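Local atomic coordinates of nitrophorin Cim l NP (Cimex lectularius, PDB entry 2IMQ), a protein that carries nitric oxide on a heme b group and delivers it to the victim during blood feeding, causing vasodilation. Residues A[114-119]-A[131-137]; A[164-169]-A[244-248]. All blocks are in the same frame, centred on the assembly; numbering follows the deposited sequence.

How the contacts relate
Both contacts are antiparallel strand pairs of the same five-stranded sheet, one of the two sheets of a beta-sandwich in the DNase I-like clan. Contact 1 pairs 116-124 with 127-135, contact 2 pairs 165-169 with the outermost strand 243-248, and the middle strands 127-135 and 165-169 run parallel to each other. The centres of the two contacts are about 13 Å apart. Across that seam Ile169 N approaches Thr132 O at 2.8 Å and Thr133 OG1 approaches Ile169 O at 2.6 Å, both probable hydrogen bonds. Neither contact belongs to the heme pocket: the side chains of Ile118 and Ile169 lie about 11 Å and about 10 Å from the heme.

Contact 1 of 2, residues A[114-119]-A[131-137]; sequences KSGGIV and FTTSRMS
Arg135 is bonded to 114-119 through its backbone and its guanidinium at the open end of a beta hairpin formed by strands 116-124 and 127-135. Its NH1 donates to Ser115 OG at 2.9 Å, the oxygen lying at the edge of the guanidinium, close to its plane. The N-H...O angle of 137° makes this a bent bond. Ser115 OG also bonds Asp140. Lys114 O lies over one face of the guanidinium, 3.5 Å from Arg135 CZ, too poorly angled for a hydrogen bond to its nitrogens; it bonds Thr83 OG1 instead. With CG anti to the backbone N (chi1 -178°) and a bend at chi2, the Arg135 chain runs out beside that of Lys114, the two pointing the same way, with Lys114 NZ 4.1 Å from the like-charged Arg135 NH2.

Reciprocal backbone bonds join Gly116 to Arg135 and Ile118 to Thr133. Between these pairs Gly117 faces Ser134, their CA atoms 3.9 Å apart, and Gly117 CA comes within 3.1 Å of Thr133 O. On the face bearing Ile118, Thr133 and Arg135, Ile118 CD1 meets Thr133 CG2 at 4.2 Å, and all three side chains touch strand 84-91 of the other sheet. Just beyond the paired strands Met136 SD packs against Ser115 CB; on the face of Val119 and Thr132, Thr132 OG1, which bonds Leu154 O, lies 3.5 Å from Val119 CG2 and 3.6 Å from Val119 CG1.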
loop_
_atom_site.group_PDB
_atom_site.type_symbol
_atom_site.label_atom_id
_atom_site.label_comp_id
_atom_site.label_asym_id
_atom_site.label_seq_id
_atom_site.Cartn_x
_atom_site.Cartn_y
_atom_site.Cartn_z
ATOM N N LYS A 114 -15.307 -4.554 8.548
ATOM C CA LYS A 114 -14.806 -3.306 7.928
ATOM C C LYS A 114 -13.336 -3.051 8.156
ATOM O O LYS A 114 -12.745 -2.269 7.421
ATOM C CB LYS A 114 -15.574 -2.105 8.421
ATOM C CG LYS A 114 -17.033 -2.086 7.946
ATOM C CD LYS A 114 -17.371 -0.717 7.378
ATOM C CE LYS A 114 -17.552 0.347 8.436
ATOM N NZ LYS A 114 -17.857 1.681 7.835
ATOM N N SER A 115 -12.749 -3.660 9.160
ATOM C CA SER A 115 -11.334 -3.479 9.498
ATOM C C SER A 115 -10.602 -4.820 9.529
ATOM O O SER A 115 -11.219 -5.882 9.758
ATOM C CB SER A 115 -11.209 -2.785 10.849
ATOM O OG SER A 115 -11.724 -1.459 10.786
ATOM N N GLY A 116 -9.315 -4.791 9.245
ATOM C CA GLY A 116 -8.480 -5.962 9.236
ATOM C C GLY A 116 -7.466 -5.807 8.136
ATOM O O GLY A 116 -6.859 -4.749 8.031
ATOM N N GLY A 117 -7.293 -6.849 7.340
ATOM C CA GLY A 117 -6.403 -6.778 6.258
ATOM C C GLY A 117 -6.450 -7.998 5.381
ATOM O O GLY A 117 -7.248 -8.945 5.593
ATOM N N ILE A 118 -5.590 -7.965 4.384
ATOM C CA ILE A 118 -5.445 -9.015 3.326
ATOM C C ILE A 118 -3.989 -9.285 3.162
ATOM O O ILE A 118 -3.180 -8.339 3.093
ATOM C CB ILE A 118 -6.007 -8.527 2.010
ATOM C CG1 ILE A 118 -7.472 -8.052 2.138
ATOM C CG2 ILE A 118 -5.926 -9.647 0.896
ATOM C CD1 ILE A 118 -7.969 -7.297 0.985
ATOM N N VAL A 119 -3.618 -10.570 3.044
ATOM C CA VAL A 119 -2.266 -10.898 2.679
ATOM C C VAL A 119 -2.287 -11.847 1.480
ATOM O O VAL A 119 -2.908 -12.878 1.562
ATOM C CB VAL A 119 -1.476 -11.619 3.799
ATOM C CG1 VAL A 119 -0.053 -11.695 3.438
ATOM C CG2 VAL A 119 -1.629 -10.957 5.091
ATOM N N PHE A 131 2.477 -9.705 0.148
ATOM C CA PHE A 131 1.896 -8.352 0.091
ATOM C C PHE A 131 0.697 -8.233 1.006
ATOM O O PHE A 131 -0.243 -9.017 0.901
ATOM C CB PHE A 131 1.461 -8.006 -1.339
ATOM C CG PHE A 131 2.613 -7.876 -2.285
ATOM C CD1 PHE A 131 3.184 -9.007 -2.867
ATOM C CD2 PHE A 131 3.220 -6.660 -2.489
ATOM C CE1 PHE A 131 4.265 -8.874 -3.702
ATOM C CE2 PHE A 131 4.293 -6.534 -3.324
ATOM C CZ PHE A 131 4.835 -7.645 -3.918
ATOM N N THR A 132 0.732 -7.258 1.919
ATOM C CA THR A 132 -0.312 -6.991 2.858
ATOM C C THR A 132 -0.891 -5.617 2.623
ATOM O O THR A 132 -0.173 -4.671 2.380
ATOM C CB THR A 132 0.252 -7.057 4.292
ATOM O OG1 THR A 132 0.684 -8.383 4.522
ATOM C CG2 THR A 132 -0.767 -6.701 5.361
ATOM N N THR A 133 -2.197 -5.549 2.779
ATOM C CA THR A 133 -2.855 -4.253 3.050
ATOM C C THR A 133 -3.738 -4.362 4.302
ATOM O O THR A 133 -4.126 -5.468 4.700
ATOM C CB THR A 133 -3.637 -3.737 1.818
ATOM O OG1 THR A 133 -3.950 -2.335 1.982
ATOM C CG2 THR A 133 -4.909 -4.441 1.583
ATOM N N SER A 134 -4.060 -3.235 4.923
ATOM C CA SER A 134 -4.828 -3.250 6.136
ATOM C C SER A 134 -5.604 -1.969 6.264
ATOM O O SER A 134 -5.314 -0.960 5.604
ATOM C CB SER A 134 -3.918 -3.475 7.315
ATOM O OG SER A 134 -2.954 -2.415 7.414
ATOM N N ARG A 135 -6.569 -2.006 7.160
ATOM C CA ARG A 135 -7.499 -0.873 7.337
ATOM C C ARG A 135 -8.016 -0.919 8.756
ATOM O O ARG A 135 -8.476 -1.970 9.222
ATOM C CB ARG A 135 -8.671 -0.993 6.358
ATOM C CG ARG A 135 -9.693 0.088 6.360
ATOM C CD ARG A 135 -10.652 0.097 7.480
ATOM N NE ARG A 135 -11.806 0.884 7.088
ATOM C CZ ARG A 135 -12.805 1.151 7.894
ATOM N NH1 ARG A 135 -12.802 0.626 9.097
ATOM N NH2 ARG A 135 -13.817 1.904 7.479
ATOM N N MET A 136 -7.903 0.183 9.464
ATOM C CA MET A 136 -8.421 0.279 10.827
ATOM C C MET A 136 -9.109 1.632 10.971
ATOM O O MET A 136 -8.688 2.634 10.383
ATOM C CB MET A 136 -7.314 0.180 11.826
ATOM C CG MET A 136 -7.747 0.012 13.252
ATOM S SD MET A 136 -8.681 -1.477 13.500
ATOM C CE MET A 136 -7.417 -2.728 13.252
ATOM N N SER A 137 -10.141 1.665 11.821
ATOM C CA SER A 137 -10.858 2.901 12.178
ATOM C C SER A 137 -10.273 3.520 13.436
ATOM O O SER A 137 -9.772 2.799 14.274
ATOM C CB SER A 137 -12.358 2.581 12.415
ATOM O OG SER A 137 -12.555 1.790 13.547
#

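Contact 2 of 2, residues A[164-169]-A[244-248]; sequences DFLFWI and RALYK
Phe167 and Tyr247 face each other as a non-hydrogen-bonded pair of the antiparallel strands 165-169 and 243-248, their side chains crossing at a slant. The touch comes from Tyr247 CB, 4.0 Å from both CD2 and CE2 of Phe167 and oblique to that ring. Tyr247 CG sits between its backbone N and carbonyl carbon (chi1 65°), which carries the phenol away from 164-169. On the same face Ile169 presents its CG2 branch to Ala245 CB at 4.0 Å, while its CG1 branch leads off.

The reverse face carries Leu166, Trp168, Leu246 and Lys248. Trp168 meets Leu246 through their CB atoms, 4.2 Å apart; its indole swings toward strand 127-135, where NE1 bonds Ser134. Leu166 CD1 comes tightly to 3.3 Å of Lys248 O, its chi2 (99°) away from the staggered values. That carbonyl also takes the Leu166 N-H at 2.8 Å, one of four backbone bonds linking Leu166 with Lys248 and Trp168 with Leu246.

Phe167 and Ala245 pack on strand 274-281 of the opposing sheet, and Tyr247 on strand 255-262 beside it. Leu166 and Leu246 reach Trp213 and Phe210 in loops, while the parallel strand 127-135 flanks 165-169 on its other edge.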
loop_
_atom_site.group_PDB
_atom_site.type_symbol
_atom_site.label_atom_id
_atom_site.label_comp_id
_atom_site.label_asym_id
_atom_site.label_seq_id
_atom_site.Cartn_x
_atom_site.Cartn_y
_atom_site.Cartn_z
ATOM N N ASP A 164 10.521 -14.255 2.187
ATOM C CA ASP A 164 11.769 -13.615 1.785
ATOM C C ASP A 164 11.596 -12.104 1.534
ATOM O O ASP A 164 12.446 -11.312 1.887
ATOM C CB ASP A 164 12.309 -14.233 0.504
ATOM C CG ASP A 164 12.746 -15.646 0.710
ATOM O OD1 ASP A 164 11.925 -16.568 0.456
ATOM O OD2 ASP A 164 13.854 -15.891 1.230
ATOM N N PHE A 165 10.515 -11.733 0.862
ATOM C CA PHE A 165 10.225 -10.296 0.535
ATOM C C PHE A 165 8.810 -9.955 0.959
ATOM O O PHE A 165 7.855 -10.618 0.531
ATOM C CB PHE A 165 10.365 -10.088 -0.977
ATOM C CG PHE A 165 11.679 -10.593 -1.548
ATOM C CD1 PHE A 165 11.710 -11.689 -2.360
ATOM C CD2 PHE A 165 12.853 -9.937 -1.288
ATOM C CE1 PHE A 165 12.942 -12.120 -2.895
ATOM C CE2 PHE A 165 14.062 -10.332 -1.812
ATOM C CZ PHE A 165 14.095 -11.454 -2.605
ATOM N N LEU A 166 8.700 -8.927 1.792
ATOM C CA LEU A 166 7.430 -8.514 2.341
ATOM C C LEU A 166 7.190 -7.057 2.131
ATOM O O LEU A 166 8.077 -6.223 2.327
ATOM C CB LEU A 166 7.328 -8.805 3.820
ATOM C CG LEU A 166 7.498 -10.296 4.173
ATOM C CD1 LEU A 166 8.839 -10.471 4.611
ATOM C CD2 LEU A 166 6.460 -10.714 5.167
ATOM N N PHE A 167 5.982 -6.755 1.728
ATOM C CA PHE A 167 5.511 -5.360 1.531
ATOM C C PHE A 167 4.175 -5.173 2.214
ATOM O O PHE A 167 3.324 -6.045 2.160
ATOM C CB PHE A 167 5.392 -5.090 0.022
ATOM C CG PHE A 167 6.709 -5.304 -0.695
ATOM C CD1 PHE A 167 7.033 -6.534 -1.255
ATOM C CD2 PHE A 167 7.656 -4.294 -0.749
ATOM C CE1 PHE A 167 8.280 -6.714 -1.853
ATOM C CE2 PHE A 167 8.900 -4.483 -1.336
ATOM C CZ PHE A 167 9.197 -5.716 -1.882
ATOM N N TRP A 168 3.986 -4.026 2.834
ATOM C CA TRP A 168 2.745 -3.713 3.487
ATOM C C TRP A 168 2.414 -2.323 2.979
ATOM O O TRP A 168 3.171 -1.366 3.166
ATOM C CB TRP A 168 2.943 -3.676 4.998
ATOM C CG TRP A 168 1.699 -3.678 5.837
ATOM C CD1 TRP A 168 0.562 -2.993 5.660
ATOM C CD2 TRP A 168 1.496 -4.479 6.977
ATOM N NE1 TRP A 168 -0.351 -3.286 6.645
ATOM C CE2 TRP A 168 0.214 -4.206 7.477
ATOM C CE3 TRP A 168 2.306 -5.400 7.678
ATOM C CZ2 TRP A 168 -0.280 -4.825 8.582
ATOM C CZ3 TRP A 168 1.783 -6.008 8.795
ATOM C CH2 TRP A 168 0.516 -5.721 9.218
ATOM N N ILE A 169 1.274 -2.229 2.324
ATOM C CA ILE A 169 0.867 -1.019 1.579
ATOM C C ILE A 169 -0.567 -0.659 1.892
ATOM O O ILE A 169 -1.435 -1.524 1.950
ATOM C CB ILE A 169 1.047 -1.202 0.058
ATOM C CG1 ILE A 169 0.315 -2.442 -0.465
ATOM C CG2 ILE A 169 2.541 -1.254 -0.259
ATOM C CD1 ILE A 169 0.372 -2.511 -2.026
ATOM N N ARG A 244 1.098 4.507 2.883
ATOM C CA ARG A 244 2.459 4.210 3.177
ATOM C C ARG A 244 2.829 2.914 2.516
ATOM O O ARG A 244 1.995 2.058 2.254
ATOM C CB ARG A 244 2.714 4.074 4.709
ATOM C CG ARG A 244 2.068 5.152 5.554
ATOM C CD ARG A 244 2.649 6.551 5.401
ATOM N NE ARG A 244 3.852 6.748 6.165
ATOM C CZ ARG A 244 3.893 7.230 7.394
ATOM N NH1 ARG A 244 2.780 7.615 8.024
ATOM N NH2 ARG A 244 5.068 7.302 8.019
ATOM N N ALA A 245 4.128 2.760 2.289
ATOM C CA ALA A 245 4.720 1.468 1.884
ATOM C C ALA A 245 5.822 1.103 2.823
ATOM O O ALA A 245 6.756 1.886 3.029
ATOM C CB ALA A 245 5.284 1.564 0.454
ATOM N N LEU A 246 5.711 -0.077 3.400
ATOM C CA LEU A 246 6.713 -0.612 4.305
ATOM C C LEU A 246 7.235 -1.898 3.684
ATOM O O LEU A 246 6.536 -2.627 2.981
ATOM C CB LEU A 246 6.110 -0.969 5.663
ATOM C CG LEU A 246 5.394 0.124 6.368
ATOM C CD1 LEU A 246 4.845 -0.414 7.689
ATOM C CD2 LEU A 246 6.264 1.366 6.556
ATOM N N TYR A 247 8.499 -2.190 3.965
ATOM C CA TYR A 247 9.130 -3.410 3.463
ATOM C C TYR A 247 9.985 -4.077 4.497
ATOM O O TYR A 247 10.463 -3.436 5.414
ATOM C CB TYR A 247 10.000 -3.108 2.236
ATOM C CG TYR A 247 11.198 -2.237 2.444
ATOM C CD1 TYR A 247 12.483 -2.793 2.671
ATOM C CD2 TYR A 247 11.118 -0.879 2.431
ATOM C CE1 TYR A 247 13.616 -1.982 2.857
ATOM C CE2 TYR A 247 12.248 -0.083 2.581
ATOM C CZ TYR A 247 13.477 -0.617 2.808
ATOM O OH TYR A 247 14.564 0.254 2.963
ATOM N N LYS A 248 10.177 -5.379 4.298
ATOM C CA LYS A 248 11.002 -6.174 5.196
ATOM C C LYS A 248 11.351 -7.440 4.461
ATOM O O LYS A 248 10.612 -7.901 3.609
ATOM C CB LYS A 248 10.182 -6.565 6.459
ATOM C CG LYS A 248 10.908 -7.105 7.656
ATOM C CD LYS A 248 9.913 -7.251 8.822
ATOM C CE LYS A 248 10.639 -7.845 10.001
ATOM N NZ LYS A 248 9.822 -7.966 11.165
#